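Local coordinates for protein transcriptional regulator, LacI family (Lactobacillus brevis, PDB 3JY6) that probably regulates transcription by binding DNA, and is represented here by its region of periplasmic-binding-protein fold, at residues D92-A97 against Q102-N107; E167-L172 against P198-S203; G240-E245 against E259-P264. One frame throughout, in Å; residues are numbered along the deposited sequence.

Interaction 1 of 3, residues D92-A97 against Q102-N107; sequences DREMDA and QVVTDN
The side chain of E94 reaches over V104 and on to N107, crossing the valine at about a right angle and running past the asparagine in the opposite direction. CG lies anti to the backbone N (chi1 -156°) and the chain then bends, which brings the carboxylate back to the 102-107 segment although the CB leaves the backbone pointing away from it. There OE1 accepts a hydrogen bond of 2.8 Å from N107 ND2. The donor stands well out of the carboxylate plane, whereas OE1 lies close to the plane of the amide; the two flat groups are almost perpendicular. Against the start of the same residue, V104 CG1 packs 3.8 Å from E94 N, a buried amide for which the model offers no partner.

A second polar link comes from the main chain: D92 N donates to V103 O at 2.8 Å. This is the step by which the loop leaving strand 88-91 stays joined to its parallel neighbour 102-104 in a sheet of the Rossmann-like kind found in periplasmic-binding-protein domains. E94 and N107 also pack on T138 and E141 of helix 137-147, so the contact reaches across to the other lobe. A water adds a third tie, donating to D92 OD1 at 2.8 Å and accepting from N107 ND2 at 3.0 Å, so the asparagine amide serves both the carboxylate and the water. D92 OD1 and T105 OG1, lying alongside each other, share Q234 as a partner, and N107 OD1 is held by R142.

The second carboxylate oxygen, E94 OE2, forms a salt bridge with K260. Were this glutamate an alanine, K260 would probably be left without its counter-charge and N107 ND2 with one partner fewer. One residue further on, M95 crosses the Q102 side chain at roughly a right angle.

Interaction 2 of 3, residues E167-L172 against P198-S203; sequences EVHQRL and PNLIIS
H169 and L172, about one helical turn apart on helix 165-177, meet a single leucine, L200, on the short helix 198-202. Both helices belong to the lobe built on the parallel sheet of strands 125-131, 152-158, 183-187 and 211-215, one of the two alpha/beta lobes of the periplasmic-binding-protein fold.

The contact across the segments is made by van der Waals packing, and its two halves use different branches of L200. L200 CD2 meets L172 CD2 at 3.6 Å, methyl against methyl, with the two side chains running at a slant to each other. L172 carries its CG anti to the backbone N (chi1 179°), which sends the branched end out from the helix toward the leucine. L172 also touches L156 of strand 152-158 and F196 of helix 190-196, so the pair continues the hydrophobic layer between helix and sheet.

The aromatic half is formed by the imidazole of H169, which runs alongside L200, pointing the opposite way. L200 CD1 approaches the ring obliquely, 3.4 Å from H169 CE1. The backbones stay well apart, 9.3 Å between H169 CA and L200 CA, and the gap is bridged by side chains alone.

Hydrogen bonds do not link the two segments; the short helix instead bonds to the second subunit, N199 ND2 to its R224 O, with I201 packed on I202 of that subunit. Within the 198-203 segment, N199 O accepts twice from one residue, from S203 N at 2.7 Å and from S203 OG at 2.8 Å, the hydroxyl tilted 19° from the carbonyl plane.

Interaction 3 of 3, residues G240-E245 against E259-P264; sequences GASSAE and EKMVIP
S242 is the one residue of the 240-245 helical segment that touches the 259-264 segment, and it does so with both of its side-chain atoms. The contacts across are of van der Waals kind. S242 CB lies 3.9 Å from M261 SD, met by a methionine whose CG is anti to the backbone N (chi1 167°) and whose chain runs straight out to the sulfur before bending at its last torsion. Beside it, S242 OG is 3.7 Å from I263 CD1, the methyl at the end of the isoleucine's longer branch.

Hydrogen bonds, by contrast, stay within the helix. The S242 hydroxyl is bonded to L238 O one turn back, so the polar atom facing the isoleucine methyl is satisfied by its own helix backbone. S243 OG likewise bonds within the helix, to G240 O, three residues back, at 2.9 Å, coming in from the same face of that carbonyl as A244 N, which is 3.1 Å from G240 O.

Small residues on this helix probably allow close approach: A241 and A244 pack on I32 of helix 20-34, S243 on V89 and V91. A helix laid across the edge strand 260-262 and its inner neighbours in a parallel sheet is the layered alpha/beta packing of a Rossmann-like periplasmic-binding-protein lobe.

Overall arrangement
Interactions 1 and 3 belong to one sheet and touch directly: strands 102-104 and 260-262 are parallel neighbours, joined by probable hydrogen bonds such as Q102 O to M261 N (2.7 Å), and K260 pairs with E94. Interaction 2 lies on the opposite side of the chain's centre, in the other lobe, with its centre about 31 Å from that of interaction 1. Their chemistry follows place. The partly buried loop of interaction 1 relies on polar side chains, backbone and water; the two helix contacts rely on van der Waals packing: buried leucines with a histidine in interaction 2, near the subunit interface, and a serine in interaction 3, where exposed M261 borders a buried pair.

Interaction 1 of 3, residues D92-A97 against Q102-N107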
loop_
_atom_site.group_PDB
_atom_site.type_symbol
_atom_site.label_atom_id
_atom_site.label_comp_id
_atom_site.label_asym_id
_atom_site.label_seq_id
_atom_site.Cartn_x
_atom_site.Cartn_y
_atom_site.Cartn_z
ATOM N N ASP A 92 16.602 1.534 5.941
ATOM C CA ASP A 92 15.740 1.426 7.118
ATOM C C ASP A 92 16.063 0.257 8.045
ATOM O O ASP A 92 15.163 -0.302 8.661
ATOM C CB ASP A 92 14.278 1.317 6.655
ATOM C CG ASP A 92 13.288 1.509 7.788
ATOM O OD1 ASP A 92 13.326 2.574 8.433
ATOM O OD2 ASP A 92 12.469 0.600 8.042
ATOM N N ARG A 93 17.338 -0.091 8.176
ATOM C CA ARG A 93 17.701 -1.232 9.004
ATOM C C ARG A 93 18.417 -0.999 10.314
ATOM O O ARG A 93 18.307 -1.816 11.219
ATOM C CB ARG A 93 18.513 -2.231 8.176
ATOM C CG ARG A 93 17.656 -3.206 7.386
ATOM C CD ARG A 93 17.004 -4.195 8.330
ATOM N NE ARG A 93 17.997 -4.827 9.202
ATOM C CZ ARG A 93 18.821 -5.805 8.830
ATOM N NH1 ARG A 93 18.778 -6.287 7.592
ATOM N NH2 ARG A 93 19.698 -6.292 9.700
ATOM N N GLU A 94 19.154 0.092 10.431
ATOM C CA GLU A 94 19.887 0.351 11.663
ATOM C C GLU A 94 20.729 -0.884 12.005
ATOM O O GLU A 94 20.596 -1.469 13.078
ATOM C CB GLU A 94 18.933 0.653 12.819
ATOM C CG GLU A 94 19.582 1.480 13.931
ATOM C CD GLU A 94 19.359 2.972 13.752
ATOM O OE1 GLU A 94 18.267 3.462 14.119
ATOM O OE2 GLU A 94 20.268 3.656 13.234
ATOM N N MET A 95 21.580 -1.276 11.062
ATOM C CA MET A 95 22.478 -2.422 11.217
ATOM C C MET A 95 23.840 -1.875 11.642
ATOM O O MET A 95 24.325 -0.913 11.051
ATOM C CB MET A 95 22.626 -3.130 9.870
ATOM C CG MET A 95 22.981 -4.606 9.944
ATOM S SD MET A 95 23.664 -5.226 8.377
ATOM C CE MET A 95 22.576 -4.498 7.169
ATOM N N ASP A 96 24.464 -2.452 12.662
ATOM C CA ASP A 96 25.780 -1.947 13.047
ATOM C C ASP A 96 26.844 -2.759 12.313
ATOM O O ASP A 96 26.635 -3.922 11.982
ATOM C CB ASP A 96 25.991 -2.037 14.567
ATOM C CG ASP A 96 26.180 -3.457 15.051
ATOM O OD1 ASP A 96 25.388 -4.328 14.638
ATOM O OD2 ASP A 96 27.113 -3.698 15.849
ATOM N N ALA A 97 27.970 -2.125 12.025
ATOM C CA ALA A 97 29.064 -2.793 11.331
ATOM C C ALA A 97 28.630 -3.296 9.945
ATOM O O ALA A 97 29.093 -4.336 9.479
ATOM C CB ALA A 97 29.580 -3.959 12.183
ATOM N N GLN A 102 24.468 2.532 3.869
ATOM C CA GLN A 102 23.105 2.461 4.388
ATOM C C GLN A 102 22.387 3.794 4.448
ATOM O O GLN A 102 22.997 4.840 4.638
ATOM C CB GLN A 102 23.076 1.935 5.810
ATOM C CG GLN A 102 23.534 0.539 6.046
ATOM C CD GLN A 102 23.583 0.287 7.524
ATOM O OE1 GLN A 102 24.423 0.855 8.234
ATOM N NE2 GLN A 102 22.659 -0.533 8.015
ATOM N N VAL A 103 21.067 3.719 4.337
ATOM C CA VAL A 103 20.198 4.876 4.428
ATOM C C VAL A 103 19.248 4.547 5.575
ATOM O O VAL A 103 18.470 3.585 5.512
ATOM C CB VAL A 103 19.408 5.096 3.118
ATOM C CG1 VAL A 103 18.459 6.309 3.270
ATOM C CG2 VAL A 103 20.383 5.329 1.967
ATOM N N VAL A 104 19.319 5.341 6.636
ATOM C CA VAL A 104 18.485 5.101 7.796
ATOM C C VAL A 104 17.848 6.364 8.371
ATOM O O VAL A 104 18.174 7.490 7.987
ATOM C CB VAL A 104 19.304 4.436 8.936
ATOM C CG1 VAL A 104 20.031 3.203 8.429
ATOM C CG2 VAL A 104 20.301 5.441 9.510
ATOM N N THR A 105 16.954 6.139 9.324
ATOM C CA THR A 105 16.247 7.199 10.039
ATOM C C THR A 105 16.907 7.337 11.418
ATOM O O THR A 105 17.456 6.373 11.948
ATOM C CB THR A 105 14.754 6.820 10.268
ATOM O OG1 THR A 105 14.112 6.591 9.010
ATOM C CG2 THR A 105 14.026 7.921 11.027
ATOM N N ASP A 106 16.855 8.534 11.991
ATOM C CA ASP A 106 17.409 8.775 13.327
ATOM C C ASP A 106 16.319 8.286 14.281
ATOM O O ASP A 106 15.664 9.082 14.948
ATOM C CB ASP A 106 17.647 10.273 13.528
ATOM C CG ASP A 106 16.377 11.094 13.324
ATOM O OD1 ASP A 106 15.692 10.898 12.293
ATOM O OD2 ASP A 106 16.064 11.932 14.195
ATOM N N ASN A 107 16.136 6.970 14.333
ATOM C CA ASN A 107 15.101 6.345 15.154
ATOM C C ASN A 107 15.060 6.713 16.630
ATOM O O ASN A 107 13.978 6.974 17.172
ATOM C CB ASN A 107 15.188 4.831 15.002
ATOM C CG ASN A 107 14.811 4.377 13.610
ATOM O OD1 ASN A 107 13.639 4.415 13.236
ATOM N ND2 ASN A 107 15.802 3.964 12.828
HETATM O O HOH W 1 15.590 2.564 10.131
#

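Interaction 2 of 3, residues E167-L172 against P198-S203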
loop_
_atom_site.group_PDB
_atom_site.type_symbol
_atom_site.label_atom_id
_atom_site.label_comp_id
_atom_site.label_asym_id
_atom_site.label_seq_id
_atom_site.Cartn_x
_atom_site.Cartn_y
_atom_site.Cartn_z
ATOM N N GLU A 167 -8.095 -8.923 21.181
ATOM C CA GLU A 167 -7.197 -9.247 22.279
ATOM C C GLU A 167 -6.269 -8.043 22.482
ATOM O O GLU A 167 -6.161 -7.505 23.588
ATOM C CB GLU A 167 -6.384 -10.505 21.943
ATOM C CG GLU A 167 -4.989 -10.583 22.583
ATOM C CD GLU A 167 -4.991 -11.138 23.996
ATOM O OE1 GLU A 167 -5.764 -10.642 24.842
ATOM O OE2 GLU A 167 -4.198 -12.070 24.263
ATOM N N VAL A 168 -5.610 -7.621 21.405
ATOM C CA VAL A 168 -4.698 -6.477 21.452
ATOM C C VAL A 168 -5.469 -5.210 21.813
ATOM O O VAL A 168 -5.027 -4.415 22.637
ATOM C CB VAL A 168 -3.985 -6.285 20.093
ATOM C CG1 VAL A 168 -3.182 -4.982 20.080
ATOM C CG2 VAL A 168 -3.059 -7.467 19.839
ATOM N N HIS A 169 -6.627 -5.037 21.190
ATOM C CA HIS A 169 -7.483 -3.889 21.454
ATOM C C HIS A 169 -7.760 -3.760 22.958
ATOM O O HIS A 169 -7.449 -2.745 23.576
ATOM C CB HIS A 169 -8.808 -4.061 20.715
ATOM C CG HIS A 169 -9.815 -2.994 21.018
ATOM N ND1 HIS A 169 -9.781 -1.749 20.427
ATOM C CD2 HIS A 169 -10.890 -2.990 21.839
ATOM C CE1 HIS A 169 -10.794 -1.026 20.868
ATOM N NE2 HIS A 169 -11.482 -1.756 21.725
ATOM N N GLN A 170 -8.349 -4.796 23.542
ATOM C CA GLN A 170 -8.689 -4.785 24.961
ATOM C C GLN A 170 -7.517 -4.434 25.869
ATOM O O GLN A 170 -7.683 -3.722 26.862
ATOM C CB GLN A 170 -9.296 -6.135 25.370
ATOM C CG GLN A 170 -10.674 -6.376 24.777
ATOM C CD GLN A 170 -11.738 -5.445 25.350
ATOM O OE1 GLN A 170 -12.861 -5.378 24.838
ATOM N NE2 GLN A 170 -11.393 -4.733 26.422
ATOM N N ARG A 171 -6.329 -4.920 25.537
ATOM C CA ARG A 171 -5.158 -4.618 26.350
ATOM C C ARG A 171 -4.749 -3.141 26.233
ATOM O O ARG A 171 -4.438 -2.486 27.230
ATOM C CB ARG A 171 -3.997 -5.519 25.940
ATOM C CG ARG A 171 -2.665 -5.185 26.607
ATOM C CD ARG A 171 -2.705 -5.323 28.131
ATOM N NE ARG A 171 -1.370 -5.138 28.707
ATOM C CZ ARG A 171 -1.079 -5.283 29.995
ATOM N NH1 ARG A 171 -2.032 -5.614 30.858
ATOM N NH2 ARG A 171 0.169 -5.105 30.415
ATOM N N LEU A 172 -4.750 -2.619 25.012
ATOM C CA LEU A 172 -4.378 -1.228 24.776
ATOM C C LEU A 172 -5.286 -0.315 25.590
ATOM O O LEU A 172 -4.830 0.634 26.223
ATOM C CB LEU A 172 -4.509 -0.891 23.284
ATOM C CG LEU A 172 -4.182 0.547 22.853
ATOM C CD1 LEU A 172 -2.700 0.811 23.037
ATOM C CD2 LEU A 172 -4.580 0.745 21.397
ATOM N N PRO A 198 -8.156 4.224 15.016
ATOM C CA PRO A 198 -9.427 4.788 14.536
ATOM C C PRO A 198 -10.648 4.592 15.440
ATOM O O PRO A 198 -11.417 5.529 15.650
ATOM C CB PRO A 198 -9.596 4.132 13.170
ATOM C CG PRO A 198 -8.191 4.101 12.669
ATOM C CD PRO A 198 -7.416 3.599 13.898
ATOM N N ASN A 199 -10.840 3.386 15.973
ATOM C CA ASN A 199 -11.989 3.148 16.844
ATOM C C ASN A 199 -11.836 3.851 18.189
ATOM O O ASN A 199 -12.825 4.174 18.841
ATOM C CB ASN A 199 -12.216 1.648 17.051
ATOM C CG ASN A 199 -12.976 1.009 15.903
ATOM O OD1 ASN A 199 -13.924 0.259 16.120
ATOM N ND2 ASN A 199 -12.561 1.303 14.675
ATOM N N LEU A 200 -10.599 4.085 18.614
ATOM C CA LEU A 200 -10.375 4.787 19.870
ATOM C C LEU A 200 -10.647 6.288 19.673
ATOM O O LEU A 200 -10.852 7.027 20.638
ATOM C CB LEU A 200 -8.948 4.540 20.372
ATOM C CG LEU A 200 -8.783 3.326 21.298
ATOM C CD1 LEU A 200 -9.384 2.073 20.659
ATOM C CD2 LEU A 200 -7.308 3.126 21.615
ATOM N N ILE A 201 -10.661 6.734 18.420
ATOM C CA ILE A 201 -10.939 8.135 18.117
ATOM C C ILE A 201 -12.443 8.277 17.952
ATOM O O ILE A 201 -13.028 9.302 18.287
ATOM C CB ILE A 201 -10.275 8.593 16.799
ATOM C CG1 ILE A 201 -8.754 8.562 16.942
ATOM C CG2 ILE A 201 -10.772 9.996 16.430
ATOM C CD1 ILE A 201 -7.998 8.922 15.680
ATOM N N ILE A 202 -13.060 7.228 17.426
ATOM C CA ILE A 202 -14.493 7.223 17.205
ATOM C C ILE A 202 -15.261 6.893 18.486
ATOM O O ILE A 202 -16.372 7.380 18.681
ATOM C CB ILE A 202 -14.841 6.240 16.063
ATOM C CG1 ILE A 202 -14.362 6.844 14.735
ATOM C CG2 ILE A 202 -16.338 5.951 16.031
ATOM C CD1 ILE A 202 -14.370 5.892 13.558
ATOM N N SER A 203 -14.667 6.091 19.368
ATOM C CA SER A 203 -15.334 5.732 20.620
ATOM C C SER A 203 -15.177 6.840 21.660
ATOM O O SER A 203 -15.855 6.836 22.683
ATOM C CB SER A 203 -14.773 4.419 21.179
ATOM O OG SER A 203 -13.430 4.563 21.594
#

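Interaction 3 of 3, residues G240-E245 against E259-P264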
loop_
_atom_site.group_PDB
_atom_site.type_symbol
_atom_site.label_atom_id
_atom_site.label_comp_id
_atom_site.label_asym_id
_atom_site.label_seq_id
_atom_site.Cartn_x
_atom_site.Cartn_y
_atom_site.Cartn_z
ATOM N N GLY A 240 14.106 6.367 -0.190
ATOM C CA GLY A 240 14.232 5.548 -1.389
ATOM C C GLY A 240 15.048 6.240 -2.473
ATOM O O GLY A 240 15.867 5.615 -3.156
ATOM N N ALA A 241 14.830 7.543 -2.641
ATOM C CA ALA A 241 15.581 8.301 -3.647
ATOM C C ALA A 241 17.057 8.456 -3.235
ATOM O O ALA A 241 17.956 8.466 -4.080
ATOM C CB ALA A 241 14.936 9.696 -3.872
ATOM N N SER A 242 17.304 8.583 -1.937
ATOM C CA SER A 242 18.665 8.735 -1.455
ATOM C C SER A 242 19.419 7.430 -1.644
ATOM O O SER A 242 20.606 7.428 -1.992
ATOM C CB SER A 242 18.667 9.132 0.022
ATOM O OG SER A 242 17.927 10.320 0.194
ATOM N N SER A 243 18.733 6.318 -1.416
ATOM C CA SER A 243 19.379 5.022 -1.575
ATOM C C SER A 243 19.664 4.761 -3.046
ATOM O O SER A 243 20.638 4.062 -3.378
ATOM C CB SER A 243 18.531 3.889 -0.983
ATOM O OG SER A 243 17.424 3.559 -1.793
ATOM N N ALA A 244 18.825 5.322 -3.924
ATOM C CA ALA A 244 19.028 5.164 -5.365
ATOM C C ALA A 244 20.202 6.047 -5.817
ATOM O O ALA A 244 20.932 5.696 -6.744
ATOM C CB ALA A 244 17.770 5.536 -6.137
ATOM N N GLU A 245 20.377 7.195 -5.173
ATOM C CA GLU A 245 21.486 8.085 -5.513
ATOM C C GLU A 245 22.811 7.393 -5.180
ATOM O O GLU A 245 23.786 7.487 -5.923
ATOM C CB GLU A 245 21.382 9.408 -4.742
ATOM C CG GLU A 245 20.281 10.346 -5.242
ATOM C CD GLU A 245 20.651 11.057 -6.535
ATOM O OE1 GLU A 245 21.703 10.723 -7.118
ATOM O OE2 GLU A 245 19.883 11.951 -6.974
ATOM N N GLU A 259 29.146 3.717 4.981
ATOM C CA GLU A 259 28.668 4.501 6.113
ATOM C C GLU A 259 27.157 4.718 6.013
ATOM O O GLU A 259 26.546 4.403 4.988
ATOM C CB GLU A 259 29.416 5.833 6.184
ATOM C CG GLU A 259 29.656 6.479 4.832
ATOM C CD GLU A 259 30.958 7.274 4.779
ATOM O OE1 GLU A 259 31.397 7.631 3.667
ATOM O OE2 GLU A 259 31.551 7.542 5.846
ATOM N N LYS A 260 26.560 5.231 7.085
ATOM C CA LYS A 260 25.125 5.463 7.124
ATOM C C LYS A 260 24.757 6.905 6.802
ATOM O O LYS A 260 25.392 7.844 7.286
ATOM C CB LYS A 260 24.573 5.103 8.508
ATOM C CG LYS A 260 25.320 3.960 9.187
ATOM C CD LYS A 260 24.455 3.211 10.202
ATOM C CE LYS A 260 24.001 4.084 11.355
ATOM N NZ LYS A 260 23.269 3.249 12.346
ATOM N N MET A 261 23.736 7.073 5.968
ATOM C CA MET A 261 23.254 8.389 5.602
ATOM C C MET A 261 21.967 8.514 6.392
ATOM O O MET A 261 21.043 7.711 6.223
ATOM C CB MET A 261 22.964 8.472 4.102
ATOM C CG MET A 261 22.179 9.699 3.683
ATOM S SD MET A 261 21.996 9.745 1.895
ATOM C CE MET A 261 22.010 11.545 1.605
ATOM N N VAL A 262 21.922 9.510 7.267
ATOM C CA VAL A 262 20.757 9.709 8.100
ATOM C C VAL A 262 19.760 10.699 7.526
ATOM O O VAL A 262 20.092 11.852 7.258
ATOM C CB VAL A 262 21.169 10.154 9.526
ATOM C CG1 VAL A 262 21.936 11.440 9.453
ATOM C CG2 VAL A 262 19.948 10.310 10.416
ATOM N N ILE A 263 18.535 10.215 7.323
ATOM C CA ILE A 263 17.439 11.028 6.828
ATOM C C ILE A 263 16.570 11.253 8.065
ATOM O O ILE A 263 15.812 10.377 8.468
ATOM C CB ILE A 263 16.620 10.280 5.753
ATOM C CG1 ILE A 263 17.505 9.960 4.539
ATOM C CG2 ILE A 263 15.415 11.121 5.348
ATOM C CD1 ILE A 263 18.034 11.169 3.810
ATOM N N PRO A 264 16.693 12.424 8.704
ATOM C CA PRO A 264 15.894 12.710 9.898
ATOM C C PRO A 264 14.383 12.646 9.685
ATOM O O PRO A 264 13.849 13.164 8.703
ATOM C CB PRO A 264 16.363 14.101 10.294
ATOM C CG PRO A 264 16.734 14.711 8.977
ATOM C CD PRO A 264 17.488 13.601 8.318
#